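PDB 3NFT: translocator protein BipD from Burkholderia pseudomallei, which is required for invasion of epithelial cells and survival within host cells, and probably regulates secretion and membrane insertion of the effectors BipB and BipC. Local coordinates for residues D163-K168 with A245-W250; P225-K230 with K258-N263. All blocks are in the same frame, centred on the assembly; numbering follows the deposited sequence.

In the fold
Both interactions are made by the C-terminal helix 244-295, one of the two helices of the predicted coiled coil. Interaction 1 uses its first turns, 245-250, where one isoleucine of a beta strand meets two aromatic side chains; interaction 2 uses 258-263, further along the same helix, where the short helix 226-233 lies beside it. Their centres are 20 Å apart and their nearest atoms about 7 Å, so they do not touch. Interaction 1 lies about 30 Å from the centre of the chain and interaction 2 about 14 Å, on the same side. Along the sequence their segments alternate, so that the region between helix 121-160 and helix 244-295 folds back onto the latter at two levels.

Interaction 1: residues D163-K168 with A245-W250; sequences DYISAK and ARYQAW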
ATOM      1  N   ASP A 163      27.638  14.797 -44.685  1.00  8.93           N
ATOM      2  CA  ASP A 163      28.687  14.453 -45.640  1.00  9.59           C
ATOM      3  C   ASP A 163      28.142  14.442 -47.061  1.00  9.52           C
ATOM      4  O   ASP A 163      28.910  14.456 -48.035  1.00 11.70           O
ATOM      5  CB  ASP A 163      29.255  13.071 -45.371  1.00 10.88           C
ATOM      6  CG  ASP A 163      30.185  13.001 -44.182  1.00 13.79           C
ATOM      7  OD1 ASP A 163      30.581  11.879 -43.819  1.00 19.14           O
ATOM      8  OD2 ASP A 163      30.560  14.039 -43.632  1.00 17.16           O
ATOM      9  N   TYR A 164      26.819  14.362 -47.174  1.00 10.27           N
ATOM     10  CA  TYR A 164      26.163  14.249 -48.475  1.00  9.93           C
ATOM     11  C   TYR A 164      25.521  15.545 -48.954  1.00 10.20           C
ATOM     12  O   TYR A 164      24.758  15.559 -49.933  1.00 11.31           O
ATOM     13  CB  TYR A 164      25.164  13.092 -48.426  1.00  9.85           C
ATOM     14  CG  TYR A 164      25.825  11.765 -48.264  1.00 11.93           C
ATOM     15  CD1 TYR A 164      25.637  11.008 -47.120  1.00 14.84           C
ATOM     16  CD2 TYR A 164      26.650  11.256 -49.261  1.00 13.99           C
ATOM     17  CE1 TYR A 164      26.267   9.768 -46.959  1.00 17.99           C
ATOM     18  CE2 TYR A 164      27.285  10.015 -49.109  1.00 17.02           C
ATOM     19  CZ  TYR A 164      27.092   9.288 -47.964  1.00 19.69           C
ATOM     20  OH  TYR A 164      27.701   8.050 -47.821  1.00 23.10           O
ATOM     21  N   ILE A 165      25.827  16.656 -48.274  1.00 10.07           N
ATOM     22  CA  ILE A 165      25.409  17.959 -48.698  1.00 10.42           C
ATOM     23  C   ILE A 165      26.659  18.773 -48.911  1.00 11.70           C
ATOM     24  O   ILE A 165      27.522  18.839 -48.002  1.00 13.34           O
ATOM     25  CB  ILE A 165      24.523  18.627 -47.625  1.00 11.08           C
ATOM     26  CG1 ILE A 165      23.263  17.775 -47.389  1.00 10.47           C
ATOM     27  CG2 ILE A 165      24.228  20.074 -47.980  1.00 11.49           C
ATOM     28  CD1 ILE A 165      22.476  18.159 -46.168  1.00 13.50           C
ATOM     29  N   SER A 166      26.755  19.411 -50.062  1.00 12.80           N
ATOM     30  CA  SER A 166      27.941  20.201 -50.389  1.00 14.51           C
ATOM     31  C   SER A 166      27.619  21.387 -51.282  1.00 15.90           C
ATOM     32  O   SER A 166      26.543  21.466 -51.876  1.00 15.53           O
ATOM     33  CB  SER A 166      28.969  19.294 -51.042  1.00 14.98           C
ATOM     34  OG  SER A 166      28.509  18.783 -52.287  1.00 18.03           O
ATOM     35  N   ALA A 167      28.560  22.316 -51.378  1.00 18.65           N
ATOM     36  CA  ALA A 167      28.460  23.439 -52.290  1.00 19.78           C
ATOM     37  C   ALA A 167      28.639  22.974 -53.727  1.00 22.70           C
ATOM     38  O   ALA A 167      29.560  22.204 -54.037  1.00 22.37           O
ATOM     39  CB  ALA A 167      29.559  24.501 -51.951  1.00 19.91           C
ATOM     40  N   LYS A 168      27.775  23.480 -54.607  1.00 25.66           N
ATOM     41  CA  LYS A 168      27.874  23.245 -56.049  1.00 29.03           C
ATOM     42  C   LYS A 168      27.879  24.615 -56.714  1.00 31.57           C
ATOM     43  O   LYS A 168      27.040  25.456 -56.407  1.00 31.94           O
ATOM     44  CB  LYS A 168      26.670  22.426 -56.537  1.00 29.05           C
ATOM     45  CG  LYS A 168      26.656  22.100 -58.034  1.00 30.32           C
ATOM     46  CD  LYS A 168      27.605  20.985 -58.354  1.00 32.39           C
ATOM     47  CE  LYS A 168      27.735  20.769 -59.837  1.00 33.93           C
ATOM     48  NZ  LYS A 168      28.693  19.667 -60.097  1.00 35.45           N
ATOM     49  N   ALA A 245      17.518  28.835 -52.543  1.00 13.24           N
ATOM     50  CA  ALA A 245      16.175  29.008 -52.005  1.00 13.24           C
ATOM     51  C   ALA A 245      15.449  27.668 -51.867  1.00 12.50           C
ATOM     52  O   ALA A 245      14.818  27.410 -50.852  1.00 12.64           O
ATOM     53  CB  ALA A 245      15.364  29.988 -52.823  1.00 14.26           C
ATOM     54  N   ARG A 246      15.561  26.804 -52.875  1.00 12.04           N
ATOM     55  CA  ARG A 246      14.922  25.481 -52.780  1.00 11.61           C
ATOM     56  C   ARG A 246      15.587  24.615 -51.701  1.00 11.36           C
ATOM     57  O   ARG A 246      14.921  23.858 -50.975  1.00 12.04           O
ATOM     58  CB  ARG A 246      14.931  24.768 -54.125  1.00 12.77           C
ATOM     59  CG  ARG A 246      13.812  25.225 -55.017  1.00 15.34           C
ATOM     60  CD  ARG A 246      13.722  24.357 -56.269  1.00 18.29           C
ATOM     61  NE  ARG A 246      12.702  24.803 -57.232  1.00 18.91           N
ATOM     62  CZ  ARG A 246      12.901  25.718 -58.178  1.00 20.01           C
ATOM     63  NH1 ARG A 246      14.072  26.335 -58.298  1.00 20.58           N
ATOM     64  NH2 ARG A 246      11.912  26.031 -59.014  1.00 20.57           N
ATOM     65  N   TYR A 247      16.901  24.719 -51.557  1.00 11.34           N
ATOM     66  CA  TYR A 247      17.575  23.975 -50.505  1.00 11.15           C
ATOM     67  C   TYR A 247      17.055  24.430 -49.139  1.00 10.72           C
ATOM     68  O   TYR A 247      16.778  23.631 -48.257  1.00 11.53           O
ATOM     69  CB  TYR A 247      19.092  24.165 -50.598  1.00 11.23           C
ATOM     70  CG  TYR A 247      19.790  23.559 -49.412  1.00  9.87           C
ATOM     71  CD1 TYR A 247      20.147  24.346 -48.315  1.00 11.07           C
ATOM     72  CD2 TYR A 247      20.035  22.191 -49.350  1.00 11.25           C
ATOM     73  CE1 TYR A 247      20.753  23.791 -47.228  1.00 11.62           C
ATOM     74  CE2 TYR A 247      20.646  21.623 -48.259  1.00 11.42           C
ATOM     75  CZ  TYR A 247      20.998  22.420 -47.180  1.00 11.32           C
ATOM     76  OH  TYR A 247      21.614  21.834 -46.075  1.00 13.29           O
ATOM     77  N   GLN A 248      16.913  25.739 -48.969  1.00 11.81           N
ATOM     78  CA  GLN A 248      16.487  26.273 -47.690  1.00 13.00           C
ATOM     79  C   GLN A 248      15.066  25.857 -47.354  1.00 12.39           C
ATOM     80  O   GLN A 248      14.754  25.617 -46.204  1.00 11.87           O
ATOM     81  CB  GLN A 248      16.644  27.801 -47.664  1.00 13.73           C
ATOM     82  CG  GLN A 248      18.121  28.194 -47.617  1.00 15.49           C
ATOM     83  CD  GLN A 248      18.381  29.700 -47.545  1.00 20.19           C
ATOM     84  OE1 GLN A 248      17.538  30.517 -47.923  1.00 23.62           O
ATOM     85  NE2 GLN A 248      19.576  30.066 -47.097  1.00 21.92           N
ATOM     86  N   ALA A 249      14.203  25.772 -48.375  1.00 12.06           N
ATOM     87  CA  ALA A 249      12.851  25.296 -48.153  1.00 12.38           C
ATOM     88  C   ALA A 249      12.866  23.859 -47.646  1.00 11.52           C
ATOM     89  O   ALA A 249      12.101  23.505 -46.730  1.00 12.65           O
ATOM     90  CB  ALA A 249      12.031  25.367 -49.431  1.00 12.41           C
ATOM     91  N   TRP A 250      13.700  23.016 -48.257  1.00 11.24           N
ATOM     92  CA  TRP A 250      13.828  21.637 -47.825  1.00 11.58           C
ATOM     93  C   TRP A 250      14.390  21.565 -46.389  1.00 11.46           C
ATOM     94  O   TRP A 250      13.888  20.846 -45.535  1.00 11.97           O
ATOM     95  CB  TRP A 250      14.702  20.819 -48.800  1.00 11.38           C
ATOM     96  CG  TRP A 250      15.061  19.513 -48.158  1.00 10.32           C
ATOM     97  CD1 TRP A 250      14.256  18.412 -48.018  1.00 10.75           C
ATOM     98  CD2 TRP A 250      16.253  19.227 -47.404  1.00  9.73           C
ATOM     99  NE1 TRP A 250      14.906  17.446 -47.295  1.00 12.26           N
ATOM    100  CE2 TRP A 250      16.128  17.919 -46.899  1.00 10.88           C
ATOM    101  CE3 TRP A 250      17.426  19.937 -47.160  1.00 11.97           C
ATOM    102  CZ2 TRP A 250      17.121  17.323 -46.118  1.00 11.31           C
ATOM    103  CZ3 TRP A 250      18.415  19.347 -46.398  1.00 11.51           C
ATOM    104  CH2 TRP A 250      18.259  18.062 -45.879  1.00 10.55           C
TER
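Ile165 is the residue of 163-168 that meets the helix, packing against Tyr247 and Trp250. Before it, Tyr164 extends toward helix 177-189, reaching Ile180 and Leu183, and its backbone is hydrogen-bonded to Asp176. The chain then enters strand 165-168, and the CB of Ile165 points toward the helix. Both of its methyls touch the phenol end of Tyr247. CG2, placed anti to the backbone N (the CG1 branch has chi1 -61°), lies 3.7 Å from Tyr247 OH and 3.9 Å from Tyr247 CE2. CD1 lies 3.8 Å from Tyr247 OH, and it alone also reaches Trp250, a loose 4.2 Å from CH2. The isoleucine lies across the tyrosine, and its methyls approach both rings obliquely. A beta-branched residue suits this place: it is at home in a strand, and its forked shape lets two methyls reach the same phenol. Tyr247 and Trp250, three residues apart, project to similar sides of the helix. Their rings line the buried interface, while Tyr247 OH bonds to Pro60 O and Trp250 NE1 to Ser234 OG.

After Ile165, Ser166 is backbone hydrogen-bonded to Lys174.

Strand 165-168 is an outer strand of a three-stranded antiparallel sheet whose other outer strand, 240-243, leads straight into helix 244-295. The first turns of the helix lie against the sheet: Met173 of the central strand touches both Ile165 and Tyr247, and Ile175 touches Trp250. The loop before strand 61-63 completes the surroundings, Pro60 touching Ile165 and Leu59 both rings.

Interaction 2: residues P225-K230 with K258-N263; sequences PDKLIK and KDNIQN
Lys227 and Ile261 mark the closest backbone approach, their CA atoms 7.0 Å apart, where helix 226-230 runs nearly antiparallel to helix 258-263. The local axes come within 9.7 Å and their N-to-C directions differ by 167°. Pro225 occupies the N-cap position of the first helix; having no N-H to donate, proline costs little there, and its carbonyl still receives Ile229 N.

Lys227 contributes the largest share of the contact, serving two surfaces in turn. Its CB sits 3.6 Å from Ile261 CG1, the two chains running past one another and pointing opposite ways. The chain then bends at chi2 (107°), which carries the outer methylenes over a face of the Asn260 amide. CE lies 3.4 Å from Asn260 ND2 and equally far from Asn260 OD1, so it hovers above the flat group instead of meeting one end of it. Lysine suits this place because its methylenes can cover an amide while its charged end reaches on to polar partners.

The arrangement is an antiparallel helix pair in which the short helix 226-233 lies along helix 244-295, most of it predicted to be coiled coil, in this invasin D-family protein; an apolar side faces inward and a polar side the outer edge. On the inner side Ile261 CD1 is a loose 4.3 Å from Leu228 CD2. Both residues also reach Tyr150 of helix 121-160, the other predicted coiled-coil helix. Leu228 further touches Val187 and Ile188 of helix 177-189, and Ile261 touches Phe54 of helix 41-56; branched aliphatic side chains suit so many apolar neighbours.

At the outer edge, Lys227 NZ donates to a water 3.0 Å away, which in turn donates to Asn260 OD1, while the same ammonium group forms a salt bridge with Asp264, one turn beyond Asn260 on helix 244-295.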
ATOM      1  N   PRO A 225       7.823   5.828 -35.718  1.00 12.14           N
ATOM      2  CA  PRO A 225       8.792   6.298 -36.691  1.00 12.28           C
ATOM      3  C   PRO A 225       8.308   7.438 -37.598  1.00 12.00           C
ATOM      4  O   PRO A 225       8.970   7.773 -38.571  1.00 12.62           O
ATOM      5  CB  PRO A 225       9.081   5.057 -37.509  1.00 12.59           C
ATOM      6  CG  PRO A 225       7.760   4.340 -37.503  1.00 12.63           C
ATOM      7  CD  PRO A 225       7.158   4.582 -36.149  1.00 12.11           C
ATOM      8  N   ASP A 226       7.178   8.040 -37.270  1.00 13.06           N
ATOM      9  CA  ASP A 226       6.515   8.959 -38.192  1.00 13.87           C
ATOM     10  C   ASP A 226       7.392  10.165 -38.578  1.00 13.39           C
ATOM     11  O   ASP A 226       7.464  10.537 -39.744  1.00 12.64           O
ATOM     12  CB  ASP A 226       5.137   9.433 -37.691  1.00 14.63           C
ATOM     13  CG  ASP A 226       5.164  10.146 -36.323  1.00 16.35           C
ATOM     14  OD1 ASP A 226       4.144  10.795 -36.029  1.00 19.93           O
ATOM     15  OD2 ASP A 226       6.112  10.008 -35.526  1.00 18.86           O
ATOM     16  N   LYS A 227       8.110  10.746 -37.619  1.00 12.72           N
ATOM     17  CA  LYS A 227       8.930  11.915 -37.963  1.00 12.53           C
ATOM     18  C   LYS A 227      10.121  11.500 -38.837  1.00 12.13           C
ATOM     19  O   LYS A 227      10.489  12.208 -39.763  1.00 12.24           O
ATOM     20  CB  LYS A 227       9.400  12.656 -36.695  1.00 12.12           C
ATOM     21  CG  LYS A 227       8.272  13.392 -35.998  1.00 14.85           C
ATOM     22  CD  LYS A 227       7.793  12.767 -34.722  1.00 16.66           C
ATOM     23  CE  LYS A 227       6.503  13.417 -34.212  1.00 17.67           C
ATOM     24  NZ  LYS A 227       6.050  13.011 -32.835  1.00 18.64           N
ATOM     25  N   LEU A 228      10.732  10.356 -38.531  1.00 10.84           N
ATOM     26  CA  LEU A 228      11.829   9.864 -39.357  1.00 11.41           C
ATOM     27  C   LEU A 228      11.368   9.560 -40.779  1.00 11.36           C
ATOM     28  O   LEU A 228      12.090   9.808 -41.726  1.00 12.30           O
ATOM     29  CB  LEU A 228      12.458   8.627 -38.730  1.00 11.39           C
ATOM     30  CG  LEU A 228      13.298   8.858 -37.466  1.00 11.16           C
ATOM     31  CD1 LEU A 228      13.639   7.529 -36.793  1.00 13.40           C
ATOM     32  CD2 LEU A 228      14.518   9.708 -37.801  1.00 14.42           C
ATOM     33  N   ILE A 229      10.174   8.981 -40.903  1.00 11.86           N
ATOM     34  CA  ILE A 229       9.564   8.730 -42.224  1.00 13.15           C
ATOM     35  C   ILE A 229       9.350  10.027 -43.001  1.00 13.20           C
ATOM     36  O   ILE A 229       9.685  10.120 -44.177  1.00 14.17           O
ATOM     37  CB  ILE A 229       8.259   7.968 -42.047  1.00 13.54           C
ATOM     38  CG1 ILE A 229       8.580   6.540 -41.603  1.00 15.15           C
ATOM     39  CG2 ILE A 229       7.440   8.035 -43.364  1.00 15.14           C
ATOM     40  CD1 ILE A 229       7.348   5.702 -41.187  1.00 15.65           C
ATOM     41  N   LYS A 230       8.854  11.051 -42.328  1.00 13.78           N
ATOM     42  CA  LYS A 230       8.631  12.349 -42.969  1.00 13.73           C
ATOM     43  C   LYS A 230       9.965  12.941 -43.416  1.00 12.37           C
ATOM     44  O   LYS A 230      10.078  13.478 -44.509  1.00 13.96           O
ATOM     45  CB  LYS A 230       7.831  13.317 -42.076  1.00 15.61           C
ATOM     46  CG  LYS A 230       6.358  12.973 -42.013  1.00 19.92           C
ATOM     47  CD  LYS A 230       5.600  13.792 -41.024  1.00 25.41           C
ATOM     48  CE  LYS A 230       4.156  13.284 -40.879  1.00 28.76           C
ATOM     49  NZ  LYS A 230       3.504  13.006 -42.184  1.00 32.27           N
ATOM     50  N   LYS A 258      12.862  17.534 -37.195  1.00 10.94           N
ATOM     51  CA  LYS A 258      13.884  17.456 -36.193  1.00 10.60           C
ATOM     52  C   LYS A 258      13.379  18.114 -34.895  1.00 10.37           C
ATOM     53  O   LYS A 258      13.479  17.536 -33.821  1.00 10.54           O
ATOM     54  CB  LYS A 258      15.157  18.152 -36.712  1.00 11.49           C
ATOM     55  CG  LYS A 258      16.251  18.368 -35.664  1.00 12.56           C
ATOM     56  CD  LYS A 258      17.401  19.227 -36.161  1.00 16.29           C
ATOM     57  CE  LYS A 258      18.484  19.423 -35.087  1.00 17.41           C
ATOM     58  NZ  LYS A 258      18.240  20.646 -34.244  1.00 17.44           N
ATOM     59  N   ASP A 259      12.808  19.314 -35.016  1.00 10.11           N
ATOM     60  CA  ASP A 259      12.340  20.018 -33.832  1.00 10.26           C
ATOM     61  C   ASP A 259      11.168  19.294 -33.152  1.00 10.27           C
ATOM     62  O   ASP A 259      10.995  19.375 -31.919  1.00 11.42           O
ATOM     63  CB  ASP A 259      11.943  21.471 -34.131  1.00 11.86           C
ATOM     64  CG  ASP A 259      13.124  22.365 -34.494  1.00 14.16           C
ATOM     65  OD1 ASP A 259      14.283  21.962 -34.293  1.00 15.73           O
ATOM     66  OD2 ASP A 259      12.898  23.529 -34.938  1.00 18.22           O
ATOM     67  N   ASN A 260      10.343  18.609 -33.945  1.00 11.03           N
ATOM     68  CA  ASN A 260       9.275  17.803 -33.371  1.00 10.08           C
ATOM     69  C   ASN A 260       9.872  16.682 -32.488  1.00 10.15           C
ATOM     70  O   ASN A 260       9.363  16.398 -31.385  1.00  9.78           O
ATOM     71  CB  ASN A 260       8.411  17.230 -34.487  1.00 11.03           C
ATOM     72  CG  ASN A 260       7.026  16.777 -34.030  1.00 11.58           C
ATOM     73  OD1 ASN A 260       6.742  16.510 -32.828  1.00 14.73           O
ATOM     74  ND2 ASN A 260       6.143  16.663 -35.009  1.00 12.77           N
ATOM     75  N   ILE A 261      10.904  16.010 -32.996  1.00 10.18           N
ATOM     76  CA  ILE A 261      11.558  14.942 -32.232  1.00  9.49           C
ATOM     77  C   ILE A 261      12.166  15.520 -30.953  1.00  9.86           C
ATOM     78  O   ILE A 261      11.983  14.944 -29.893  1.00 10.79           O
ATOM     79  CB  ILE A 261      12.615  14.195 -33.046  1.00  9.21           C
ATOM     80  CG1 ILE A 261      11.957  13.470 -34.237  1.00  8.75           C
ATOM     81  CG2 ILE A 261      13.428  13.221 -32.132  1.00 10.10           C
ATOM     82  CD1 ILE A 261      13.000  12.812 -35.169  1.00 10.87           C
ATOM     83  N   GLN A 262      12.769  16.717 -31.041  1.00  9.03           N
ATOM     84  CA  GLN A 262      13.309  17.341 -29.832  1.00  8.92           C
ATOM     85  C   GLN A 262      12.175  17.608 -28.825  1.00  9.11           C
ATOM     86  O   GLN A 262      12.333  17.393 -27.627  1.00  9.72           O
ATOM     87  CB  GLN A 262      14.002  18.671 -30.136  1.00  9.42           C
ATOM     88  CG  GLN A 262      14.636  19.278 -28.907  1.00 10.41           C
ATOM     89  CD  GLN A 262      15.269  20.652 -29.115  1.00 12.06           C
ATOM     90  OE1 GLN A 262      15.179  21.555 -28.232  1.00 15.66           O
ATOM     91  NE2 GLN A 262      15.934  20.831 -30.241  1.00 12.31           N
ATOM     92  N   ASN A 263      11.037  18.102 -29.314  1.00  9.35           N
ATOM     93  CA  ASN A 263       9.928  18.361 -28.416  1.00 10.54           C
ATOM     94  C   ASN A 263       9.398  17.100 -27.736  1.00 10.72           C
ATOM     95  O   ASN A 263       9.056  17.111 -26.573  1.00 11.27           O
ATOM     96  CB  ASN A 263       8.782  19.069 -29.124  1.00 11.79           C
ATOM     97  CG  ASN A 263       7.739  19.546 -28.147  1.00 16.49           C
ATOM     98  OD1 ASN A 263       6.757  18.862 -27.892  1.00 20.45           O
ATOM     99  ND2 ASN A 263       8.009  20.690 -27.511  1.00 22.59           N
TER
HETATM  100  O   HOH W   1       4.519  15.256 -31.500  1.00 20.08           O